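Local coordinates for protein Mono(ADP-ribosyl)transferase SpvB (Salmonella typhimurium, PDB 2GWM) that probably transfers a single ADP-ribose from NAD(+) to an arginine of host actin, stopping filament assembly, this chain being its catalytic domain, at residues Asp26-Glu30 against Thr31-Glu35; Leu43-Asn46 against Glu47-Asp50; Glu66-Ser69 against Ser70-Glu73; Pro88-Ser91 against Asp92-Lys95; Ser172-Lys176 against Leu177-Asp181. All coordinates share one frame; numbering follows the deposited sequence.

Contact 1 of 5, residues Asp26-Glu30 against Thr31-Glu35; sequences DDYPE and TQAKE. With SO4 (sulfate ion), chain C.
P29, at the N-cap position, and E30 start helix 30-39, and their carbonyls take its first i to i+4 bonds: A33 N donates to P29 O at 3.0 Å and K34 N to E30 O at 3.0 Å. The amides of E30 and T31 turn instead to a sulfate ion, probably from the crystallisation liquor, lying at this helix N-terminus. E30 N reaches sulfate O1 at 3.2 Å, and T31 N reaches O4 at 2.9 Å (N-H...O 156°). T31 OG1 donates to the same O4; with OG1 turned beside its own backbone N (chi1 -66°), one residue grips one oxygen twice. The positive end of the helix dipole probably favours the anion as well. The apolar contacts are those of P29 CB with Q32 CB at 3.9 Å and of the buried A33, which sets CB at the edge of the Y28 ring, 4.1 Å from CE1, with V18 of helix 3-24 and F53 of helix 50-69 also against A33. One face of the same ring carries E30 CG. The ammonium of K34 makes a cation-pi contact with F53 rather than touching E30, and its extended chain runs past the E30 carbonyl, K34 CG lying 3.4 Å from E30 O.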
# COMPACT_ATOMS: atom_id res chain seq x y z
N ASP A 26 -6.35 -4.64 -12.71
CA ASP A 26 -5.80 -5.96 -12.91
C ASP A 26 -6.88 -7.02 -12.83
O ASP A 26 -7.99 -6.76 -12.41
CB ASP A 26 -4.73 -6.24 -11.85
CG ASP A 26 -3.46 -5.40 -12.07
OD1 ASP A 26 -3.27 -4.90 -13.21
OD2 ASP A 26 -2.67 -5.26 -11.11
N ASP A 27 -6.54 -8.22 -13.28
CA ASP A 27 -7.37 -9.36 -12.97
C ASP A 27 -7.53 -9.48 -11.45
O ASP A 27 -6.55 -9.31 -10.70
CB ASP A 27 -6.77 -10.62 -13.58
CG ASP A 27 -7.22 -10.85 -15.04
OD1 ASP A 27 -8.40 -10.55 -15.38
OD2 ASP A 27 -6.40 -11.35 -15.85
N TYR A 28 -8.75 -9.73 -11.01
CA TYR A 28 -9.04 -9.84 -9.58
C TYR A 28 -10.04 -10.97 -9.35
O TYR A 28 -10.62 -11.49 -10.29
CB TYR A 28 -9.65 -8.54 -9.05
CG TYR A 28 -10.99 -8.20 -9.65
CD1 TYR A 28 -12.18 -8.51 -9.00
CD2 TYR A 28 -11.10 -7.57 -10.88
CE1 TYR A 28 -13.41 -8.19 -9.55
CE2 TYR A 28 -12.33 -7.28 -11.43
CZ TYR A 28 -13.49 -7.60 -10.77
OH TYR A 28 -14.71 -7.30 -11.36
N PRO A 29 -10.19 -11.38 -8.08
CA PRO A 29 -11.12 -12.45 -7.77
C PRO A 29 -12.58 -11.98 -7.82
O PRO A 29 -13.10 -11.50 -6.83
CB PRO A 29 -10.70 -12.85 -6.32
CG PRO A 29 -9.39 -12.24 -6.12
CD PRO A 29 -9.43 -10.98 -6.87
N GLU A 30 -13.23 -12.15 -8.96
CA GLU A 30 -14.58 -11.64 -9.19
C GLU A 30 -15.61 -12.30 -8.31
O GLU A 30 -16.48 -11.63 -7.75
CB GLU A 30 -14.94 -11.80 -10.66
CG GLU A 30 -13.89 -11.10 -11.56
CD GLU A 30 -14.24 -10.97 -13.03
OE1 GLU A 30 -15.46 -10.99 -13.40
OE2 GLU A 30 -13.26 -10.81 -13.81
N THR A 31 -15.52 -13.62 -8.20
CA THR A 31 -16.48 -14.37 -7.40
C THR A 31 -16.35 -13.90 -5.95
O THR A 31 -17.35 -13.64 -5.28
CB THR A 31 -16.32 -15.88 -7.56
OG1 THR A 31 -16.65 -16.23 -8.92
CG2 THR A 31 -17.25 -16.64 -6.62
N GLN A 32 -15.12 -13.78 -5.46
CA GLN A 32 -14.95 -13.33 -4.09
C GLN A 32 -15.41 -11.91 -3.85
O GLN A 32 -15.97 -11.61 -2.79
CB GLN A 32 -13.50 -13.51 -3.64
CG GLN A 32 -13.11 -14.94 -3.45
CD GLN A 32 -13.99 -15.59 -2.42
OE1 GLN A 32 -14.75 -16.52 -2.72
NE2 GLN A 32 -13.99 -15.00 -1.21
N ALA A 33 -15.20 -11.02 -4.81
CA ALA A 33 -15.68 -9.64 -4.73
C ALA A 33 -17.19 -9.67 -4.52
O ALA A 33 -17.72 -9.00 -3.63
CB ALA A 33 -15.29 -8.88 -5.97
N LYS A 34 -17.87 -10.48 -5.31
CA LYS A 34 -19.33 -10.51 -5.28
C LYS A 34 -19.79 -11.15 -3.96
O LYS A 34 -20.74 -10.68 -3.34
CB LYS A 34 -19.85 -11.29 -6.48
CG LYS A 34 -19.72 -10.46 -7.70
CD LYS A 34 -20.11 -11.22 -8.97
CE LYS A 34 -20.19 -10.19 -10.15
NZ LYS A 34 -20.30 -10.87 -11.48
N GLU A 35 -19.06 -12.15 -3.49
CA GLU A 35 -19.43 -12.78 -2.26
C GLU A 35 -19.31 -11.81 -1.08
O GLU A 35 -20.13 -11.79 -0.18
CB GLU A 35 -18.65 -14.10 -2.05
CG GLU A 35 -19.43 -15.15 -1.39
CD GLU A 35 -20.76 -15.51 -2.09
OE1 GLU A 35 -20.79 -15.88 -3.31
OE2 GLU A 35 -21.79 -15.41 -1.40
S SO4 C . -12.58 -15.60 -10.22
O1 SO4 C . -12.19 -14.38 -10.99
O2 SO4 C . -12.40 -16.82 -11.01
O3 SO4 C . -11.73 -15.63 -8.99
O4 SO4 C . -13.99 -15.48 -9.81

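Contact 2 of 5, residues Leu43-Asn46 against Glu47-Asp50; sequences LSTN and EPSD
T45 and E47 form an ST turn: E47 N donates to T45 OG1 at 3.2 Å, with an N-H...O angle of 146°. The hydroxyl occupies the crowded position between its backbone N and carbonyl carbon (chi1 72°), which brings OG1 within reach of the amide two residues on. A water spans the same turn, 3.0 Å from T45 OG1 and donating to E47 O at 3.1 Å, so that the threonine oxygen has two partners. The apolar half of the contact is made by L43 and P48, whose side chains cross at about a right angle; L43 CD1 sits 3.7 Å from P48 CG and equally close to P48 CB. N46 and E47 run side by side in the same direction, their amide and carboxylate planes only 14° apart, and E47 OE2 stays 4.0 Å from N46 OD1. The far end of N46 is set by helix 30-39, for ND2 is hydrogen-bonded to E35 OE1.

Further out, L43 rests on L37 and A56, while P48 touches K34 and F53, so the loop bridges helices 30-39 and 50-69. S49 N-caps the latter: its side chain caps a backbone N just beyond D50, and E52 OE1 accepts from S49 N, consistent with a capping box. Polar and apolar work are thus divided, with T45 and its water fixing the bend and L43 and P48 facing the helices. N46 gives its amide N-H to E35, while OD1 lies beside the E47 carboxylate as a second acceptor, so those two groups probably gain nothing from each other electrostatically.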
# COMPACT_ATOMS: atom_id res chain seq x y z
N LEU A 43 -25.07 -5.69 -1.72
CA LEU A 43 -25.98 -6.25 -2.72
C LEU A 43 -26.85 -7.31 -2.11
O LEU A 43 -26.47 -7.95 -1.14
CB LEU A 43 -25.21 -6.87 -3.88
CG LEU A 43 -24.37 -5.85 -4.70
CD1 LEU A 43 -23.51 -6.66 -5.65
CD2 LEU A 43 -25.24 -4.90 -5.42
N SER A 44 -28.03 -7.52 -2.70
CA SER A 44 -28.94 -8.62 -2.24
C SER A 44 -28.67 -10.05 -2.79
O SER A 44 -29.20 -11.05 -2.25
CB SER A 44 -30.40 -8.25 -2.51
OG SER A 44 -30.62 -8.27 -3.91
N THR A 45 -27.84 -10.15 -3.85
CA THR A 45 -27.43 -11.45 -4.44
C THR A 45 -25.96 -11.41 -4.80
O THR A 45 -25.38 -10.35 -4.88
CB THR A 45 -28.21 -11.87 -5.74
OG1 THR A 45 -27.84 -11.06 -6.86
CG2 THR A 45 -29.74 -11.82 -5.54
N ASN A 46 -25.38 -12.59 -5.03
CA ASN A 46 -24.01 -12.68 -5.59
C ASN A 46 -23.96 -12.71 -7.14
O ASN A 46 -22.90 -12.96 -7.74
CB ASN A 46 -23.25 -13.87 -5.00
CG ASN A 46 -23.91 -15.22 -5.34
OD1 ASN A 46 -24.89 -15.25 -6.05
ND2 ASN A 46 -23.32 -16.34 -4.84
N GLU A 47 -25.11 -12.45 -7.76
CA GLU A 47 -25.22 -12.35 -9.21
C GLU A 47 -25.86 -11.03 -9.68
O GLU A 47 -26.92 -11.06 -10.29
CB GLU A 47 -26.02 -13.54 -9.74
CG GLU A 47 -25.16 -14.79 -9.87
CD GLU A 47 -25.97 -16.07 -9.94
OE1 GLU A 47 -27.13 -16.03 -10.43
OE2 GLU A 47 -25.45 -17.12 -9.49
N PRO A 48 -25.20 -9.87 -9.41
CA PRO A 48 -25.63 -8.54 -9.84
C PRO A 48 -25.30 -8.25 -11.30
O PRO A 48 -24.42 -8.92 -11.88
CB PRO A 48 -24.73 -7.61 -9.02
CG PRO A 48 -23.46 -8.42 -8.86
CD PRO A 48 -23.96 -9.80 -8.62
N SER A 49 -25.92 -7.20 -11.85
CA SER A 49 -25.51 -6.65 -13.13
C SER A 49 -24.14 -5.98 -13.03
O SER A 49 -23.68 -5.65 -11.93
CB SER A 49 -26.54 -5.63 -13.65
OG SER A 49 -26.47 -4.40 -12.95
N ASP A 50 -23.52 -5.72 -14.17
CA ASP A 50 -22.21 -5.10 -14.14
C ASP A 50 -22.27 -3.68 -13.53
O ASP A 50 -21.36 -3.28 -12.81
CB ASP A 50 -21.56 -5.08 -15.51
CG ASP A 50 -21.19 -6.46 -16.01
OD1 ASP A 50 -21.30 -7.46 -15.24
OD2 ASP A 50 -20.79 -6.55 -17.19
O HOH W 1 -29.38 -12.41 -9.09

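Contact 3 of 5, residues Glu66-Ser69 against Ser70-Glu73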
# COMPACT_ATOMS: atom_id res chain seq x y z
N GLU A 66 -13.14 6.11 3.83
CA GLU A 66 -13.65 7.04 4.83
C GLU A 66 -13.28 6.56 6.23
O GLU A 66 -12.92 7.40 7.07
CB GLU A 66 -15.15 7.19 4.69
CG GLU A 66 -15.78 7.98 5.81
CD GLU A 66 -15.33 9.39 5.93
OE1 GLU A 66 -14.86 9.93 4.89
OE2 GLU A 66 -15.44 9.93 7.08
N GLY A 67 -13.37 5.25 6.50
CA GLY A 67 -12.91 4.76 7.77
C GLY A 67 -11.46 5.16 8.01
O GLY A 67 -11.08 5.61 9.06
N LEU A 68 -10.65 4.97 6.99
CA LEU A 68 -9.24 5.31 7.10
C LEU A 68 -9.05 6.77 7.40
O LEU A 68 -8.29 7.15 8.31
CB LEU A 68 -8.55 4.96 5.81
CG LEU A 68 -7.05 5.19 5.73
CD1 LEU A 68 -6.29 4.39 6.70
CD2 LEU A 68 -6.55 4.89 4.34
N SER A 69 -9.70 7.62 6.60
CA SER A 69 -9.58 9.06 6.77
C SER A 69 -9.95 9.51 8.19
O SER A 69 -9.42 10.50 8.71
CB SER A 69 -10.38 9.76 5.70
OG SER A 69 -10.34 11.18 5.77
N SER A 70 -10.86 8.80 8.86
CA SER A 70 -11.37 9.22 10.15
C SER A 70 -10.44 8.89 11.29
O SER A 70 -10.63 9.35 12.41
CB SER A 70 -12.73 8.58 10.39
OG SER A 70 -12.59 7.20 10.70
N LEU A 71 -9.37 8.16 10.98
CA LEU A 71 -8.40 7.83 11.99
C LEU A 71 -7.50 9.02 12.27
O LEU A 71 -7.36 9.94 11.45
CB LEU A 71 -7.55 6.64 11.53
CG LEU A 71 -8.26 5.29 11.35
CD1 LEU A 71 -7.33 4.18 10.92
CD2 LEU A 71 -8.97 4.87 12.59
N PRO A 72 -6.92 9.05 13.46
CA PRO A 72 -6.12 10.19 13.86
C PRO A 72 -4.84 10.34 13.05
O PRO A 72 -4.22 9.34 12.67
CB PRO A 72 -5.78 9.91 15.33
CG PRO A 72 -6.55 8.73 15.71
CD PRO A 72 -7.01 8.02 14.51
N GLU A 73 -4.48 11.59 12.77
CA GLU A 73 -3.22 11.94 12.11
C GLU A 73 -2.09 11.85 13.11
O GLU A 73 -2.28 11.98 14.32
CB GLU A 73 -3.31 13.36 11.52
CG GLU A 73 -4.24 13.43 10.36
CD GLU A 73 -4.25 14.78 9.68
OE1 GLU A 73 -3.36 15.03 8.84
OE2 GLU A 73 -5.18 15.56 9.97
O HOH W 2 -8.24 12.14 10.77
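S70 bends back on G67 where helix 50-69 runs out, a C-terminal turn in which the i to i+4 ladder weakens and i to i+3 bonds take over. The serine hydroxyl lies between its own backbone N and carbonyl carbon (chi1 74°), which swings OG back against the last turn, and it donates to G67 O at a short 2.7 Å. It approaches from the side of the carbonyl, at a C=O...O angle of 124°. S70 N adds only weak bonds, to E66 O at 3.1 Å and to G67 O at 3.2 Å, so the amide is shared between two carbonyls while the hydroxyl serves one of them.

L71 follows, its amide closing the turn on L68 O at 3.1 Å, arriving from above the carbonyl plane, 56° out of it, and its CB packs against that same oxygen at 3.3 Å. L71 CG and CD2 also pass near G67 O. The two leucines barely meet, L68 CD1 and L71 CD1 being 4.4 Å apart, but both rest on L137. L68 also touches P152, and L71 reaches I5 and L8 of helix 3-24 together with V140. The buried L68 side chain lies about 8 Å from that of E148, a predicted active-site residue, so this helix end lies near the predicted active-site region of the ADP-ribosyltransferase fold. Beyond the turn the chain straightens toward strand 78-83, and a water spans the change of direction, donating to L71 O and also to S69 O at 2.9 Å.

Contact 4 of 5, residues Pro88-Ser91 against Asp92-Lys95; sequences PALS and DVLK
L90 and S91 supply the first i to i+4 carbonyls of helix 91-97: L94 N donates to L90 O at 2.7 Å with a nearly straight N-H...O angle of 173°, and K95 N to S91 O at 3.1 Å. L90 holds the N-cap position, and the chain enters it from a short 3-10 segment at P88 and A89, whose turn is closed by S91 N on P88 O at 3.0 Å.

Among the side chains, L90 and V93 lie alongside each other and point the same way. L90 CD2 meets V93 CG2 at 3.6 Å; that valine branch stands beside its backbone N, opposite the carbonyl carbon, which turns it back toward the start of the helix. The V93 CB also presses on L90 O at 3.3 Å, and L94 CB lies close to the carbonyl oxygens of both L90 and S91. Water completes the polar side. One molecule accepts from D92 N at 2.7 Å and donates to A89 O, linking the 3-10 turn to the first turn of the helix. A second donates to D92 OD1 at 2.6 Å and is hydrogen-bonded to S91 OG, so that neighbouring serine and aspartate side chains are joined through solvent.

V93 and L94 turn to L85, and L94 also to D86, in the loop that follows strand 78-83, an outermost strand of the five-stranded sheet that carries the predicted active-site residue R81. The L90 side chain is about 10 Å from that of R81. Further along, the hydroxyls of T98 and T99 hydrogen-bond to L94 O and K95 O, before strand 103-106 at the other edge of the sheet.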
# COMPACT_ATOMS: atom_id res chain seq x y z
N PRO A 88 10.15 -10.26 -14.22
CA PRO A 88 9.84 -9.99 -15.63
C PRO A 88 8.55 -9.21 -15.88
O PRO A 88 8.59 -8.19 -16.56
CB PRO A 88 9.76 -11.39 -16.22
CG PRO A 88 10.88 -12.10 -15.48
CD PRO A 88 10.81 -11.57 -14.07
N ALA A 89 7.44 -9.64 -15.29
CA ALA A 89 6.13 -9.00 -15.51
C ALA A 89 6.00 -7.57 -15.01
O ALA A 89 5.07 -6.84 -15.41
CB ALA A 89 5.03 -9.82 -14.85
N LEU A 90 6.86 -7.18 -14.08
CA LEU A 90 6.83 -5.84 -13.55
C LEU A 90 7.87 -4.96 -14.23
O LEU A 90 8.17 -3.89 -13.74
CB LEU A 90 7.06 -5.86 -12.02
CG LEU A 90 5.88 -6.44 -11.22
CD1 LEU A 90 6.23 -6.71 -9.77
CD2 LEU A 90 4.60 -5.55 -11.28
N SER A 91 8.42 -5.39 -15.37
CA SER A 91 9.54 -4.64 -15.97
C SER A 91 9.18 -3.19 -16.28
O SER A 91 10.03 -2.30 -16.15
CB SER A 91 10.14 -5.33 -17.21
OG SER A 91 9.24 -5.35 -18.29
N ASP A 92 7.93 -2.93 -16.66
CA ASP A 92 7.53 -1.55 -16.94
C ASP A 92 7.29 -0.81 -15.64
O ASP A 92 7.59 0.37 -15.55
CB ASP A 92 6.30 -1.47 -17.88
CG ASP A 92 6.60 -1.99 -19.28
OD1 ASP A 92 7.75 -1.83 -19.77
OD2 ASP A 92 5.67 -2.58 -19.90
N VAL A 93 6.79 -1.51 -14.63
CA VAL A 93 6.67 -0.92 -13.30
C VAL A 93 8.07 -0.53 -12.78
O VAL A 93 8.28 0.57 -12.26
CB VAL A 93 5.98 -1.86 -12.31
CG1 VAL A 93 5.80 -1.20 -10.96
CG2 VAL A 93 4.58 -2.35 -12.88
N LEU A 94 9.01 -1.46 -12.87
CA LEU A 94 10.39 -1.15 -12.48
C LEU A 94 10.92 0.10 -13.18
O LEU A 94 11.55 0.97 -12.54
CB LEU A 94 11.31 -2.33 -12.76
CG LEU A 94 12.81 -2.14 -12.56
CD1 LEU A 94 13.10 -1.83 -11.14
CD2 LEU A 94 13.56 -3.39 -12.98
N LYS A 95 10.70 0.20 -14.49
CA LYS A 95 11.23 1.33 -15.23
C LYS A 95 10.61 2.62 -14.72
O LYS A 95 11.30 3.59 -14.51
CB LYS A 95 10.92 1.19 -16.70
CG LYS A 95 11.44 2.38 -17.48
CD LYS A 95 11.45 2.15 -18.98
CE LYS A 95 12.08 3.36 -19.70
NZ LYS A 95 13.53 3.60 -19.31
O HOH W 3 5.53 -4.04 -16.20
O HOH W 4 9.84 -3.37 -19.90

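Contact 5 of 5, residues Ser172-Lys176 against Leu177-Asp181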
# COMPACT_ATOMS: atom_id res chain seq x y z
N SER A 172 25.61 2.98 3.36
CA SER A 172 25.30 3.99 4.36
C SER A 172 23.81 4.25 4.37
O SER A 172 23.21 4.25 5.45
CB SER A 172 26.02 5.28 4.05
OG SER A 172 25.83 6.25 5.05
N GLN A 173 23.20 4.44 3.18
CA GLN A 173 21.75 4.69 3.20
C GLN A 173 21.01 3.55 3.80
O GLN A 173 20.05 3.70 4.57
CB GLN A 173 21.28 5.04 1.81
CG GLN A 173 21.76 6.40 1.32
CD GLN A 173 20.96 6.95 0.17
OE1 GLN A 173 19.74 6.78 0.10
NE2 GLN A 173 21.63 7.60 -0.75
N LEU A 174 21.40 2.35 3.43
CA LEU A 174 20.73 1.17 3.95
C LEU A 174 20.87 1.07 5.45
O LEU A 174 19.93 0.72 6.16
CB LEU A 174 21.28 -0.09 3.27
CG LEU A 174 20.52 -1.36 3.49
CD1 LEU A 174 19.12 -1.24 3.01
CD2 LEU A 174 21.21 -2.50 2.85
N SER A 175 22.04 1.43 5.98
CA SER A 175 22.30 1.33 7.39
C SER A 175 21.45 2.31 8.21
O SER A 175 21.29 2.12 9.40
CB SER A 175 23.78 1.63 7.65
OG SER A 175 24.07 3.00 7.60
N LYS A 176 20.94 3.33 7.54
CA LYS A 176 20.13 4.38 8.18
C LYS A 176 18.65 4.12 8.01
O LYS A 176 17.81 4.91 8.44
CB LYS A 176 20.57 5.77 7.68
CG LYS A 176 22.04 6.01 8.02
CD LYS A 176 22.47 7.42 7.89
CE LYS A 176 23.93 7.58 8.25
NZ LYS A 176 24.16 9.01 8.64
N LEU A 177 18.31 2.98 7.38
CA LEU A 177 16.91 2.45 7.38
C LEU A 177 16.76 1.40 8.49
O LEU A 177 17.67 0.71 8.84
CB LEU A 177 16.56 1.92 5.98
CG LEU A 177 16.71 2.91 4.81
CD1 LEU A 177 16.44 2.29 3.48
CD2 LEU A 177 15.87 4.14 4.96
N ARG A 178 15.56 1.23 9.08
CA ARG A 178 15.31 0.07 9.98
C ARG A 178 14.66 -1.00 9.10
O ARG A 178 13.74 -0.75 8.36
CB ARG A 178 14.38 0.37 11.18
CG ARG A 178 14.20 -0.88 12.15
CD ARG A 178 13.45 -0.58 13.48
NE ARG A 178 12.44 -1.60 13.84
CZ ARG A 178 11.47 -1.43 14.76
NH1 ARG A 178 11.36 -0.29 15.44
NH2 ARG A 178 10.60 -2.41 15.01
N LEU A 179 15.29 -2.15 9.09
CA LEU A 179 14.85 -3.25 8.26
C LEU A 179 14.25 -4.31 9.16
O LEU A 179 14.64 -4.47 10.32
CB LEU A 179 16.06 -3.83 7.50
CG LEU A 179 16.68 -2.78 6.58
CD1 LEU A 179 18.00 -3.37 6.02
CD2 LEU A 179 15.76 -2.35 5.44
N SER A 180 13.36 -5.11 8.58
CA SER A 180 12.87 -6.35 9.15
C SER A 180 14.02 -7.26 9.53
O SER A 180 15.00 -7.30 8.83
CB SER A 180 12.05 -7.10 8.07
OG SER A 180 12.87 -7.58 6.92
N ASP A 181 13.94 -7.92 10.67
CA ASP A 181 15.01 -8.83 11.09
C ASP A 181 14.40 -10.18 11.43
O ASP A 181 14.87 -10.89 12.33
CB ASP A 181 15.87 -8.25 12.23
CG ASP A 181 17.26 -8.94 12.35
OD1 ASP A 181 17.86 -9.42 11.31
OD2 ASP A 181 17.81 -8.97 13.49
O HOH W 5 18.96 1.44 11.35
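With L174 CG opposite its backbone N (chi1 -168°) and L179 CG beside its own (chi1 -62°), the two CD1 methyls come together, L174 CD1 3.9 Å from L179 CD1, and the side chains cross at about a right angle. L177 CD1 only grazes L174 CD1, at 4.5 Å, and its CG packs 3.4 Å from Q173 O. Its amide closes the helix end, L177 N donating to L174 O at 3.0 Å from well above the carbonyl plane, 64° out of it. Two residues earlier S175 OG folds back to donate to S172 O at 2.6 Å, a carbonyl that also takes a weak bond from K176 N. A water donates to S175 O at 3.1 Å and to L177 O at 2.9 Å, spanning the bend.

The leucines cover strands of the large sheet: L174 touches I193 and L177 touches I123 and N125, while Q173 leans on I193 and N195 with its NE2 held by D169. R178 and S180 are backbone-bonded with A117. This is a helix C-terminal turn, closed by an i to i+3 bond, that hands over to an extended segment whose L177 reaches strand 122-127 of the mixed sheet of the ADP-ribosyltransferase fold, while the rest meets loops.

In the fold
All five contacts are local. Contacts 1 and 4 start helices 30-39 and 91-97, contact 2 is the loop leading into helix 50-69, and contacts 3 and 5 close the C-termini of helices 50-69 and 168-175. Contact 3 is partly buried; the others lie at the surface. The N-terminal ends offer amides, met by sulfate in contact 1 and by water in contact 4, whereas the C-terminal ends offer carbonyls, met by serine hydroxyls and water. Contacts 1 and 2 touch directly, also through K34 CD and N46 O at 3.5 Å. Contacts 2 and 5 lie farthest apart, their centres about 47 Å from each other.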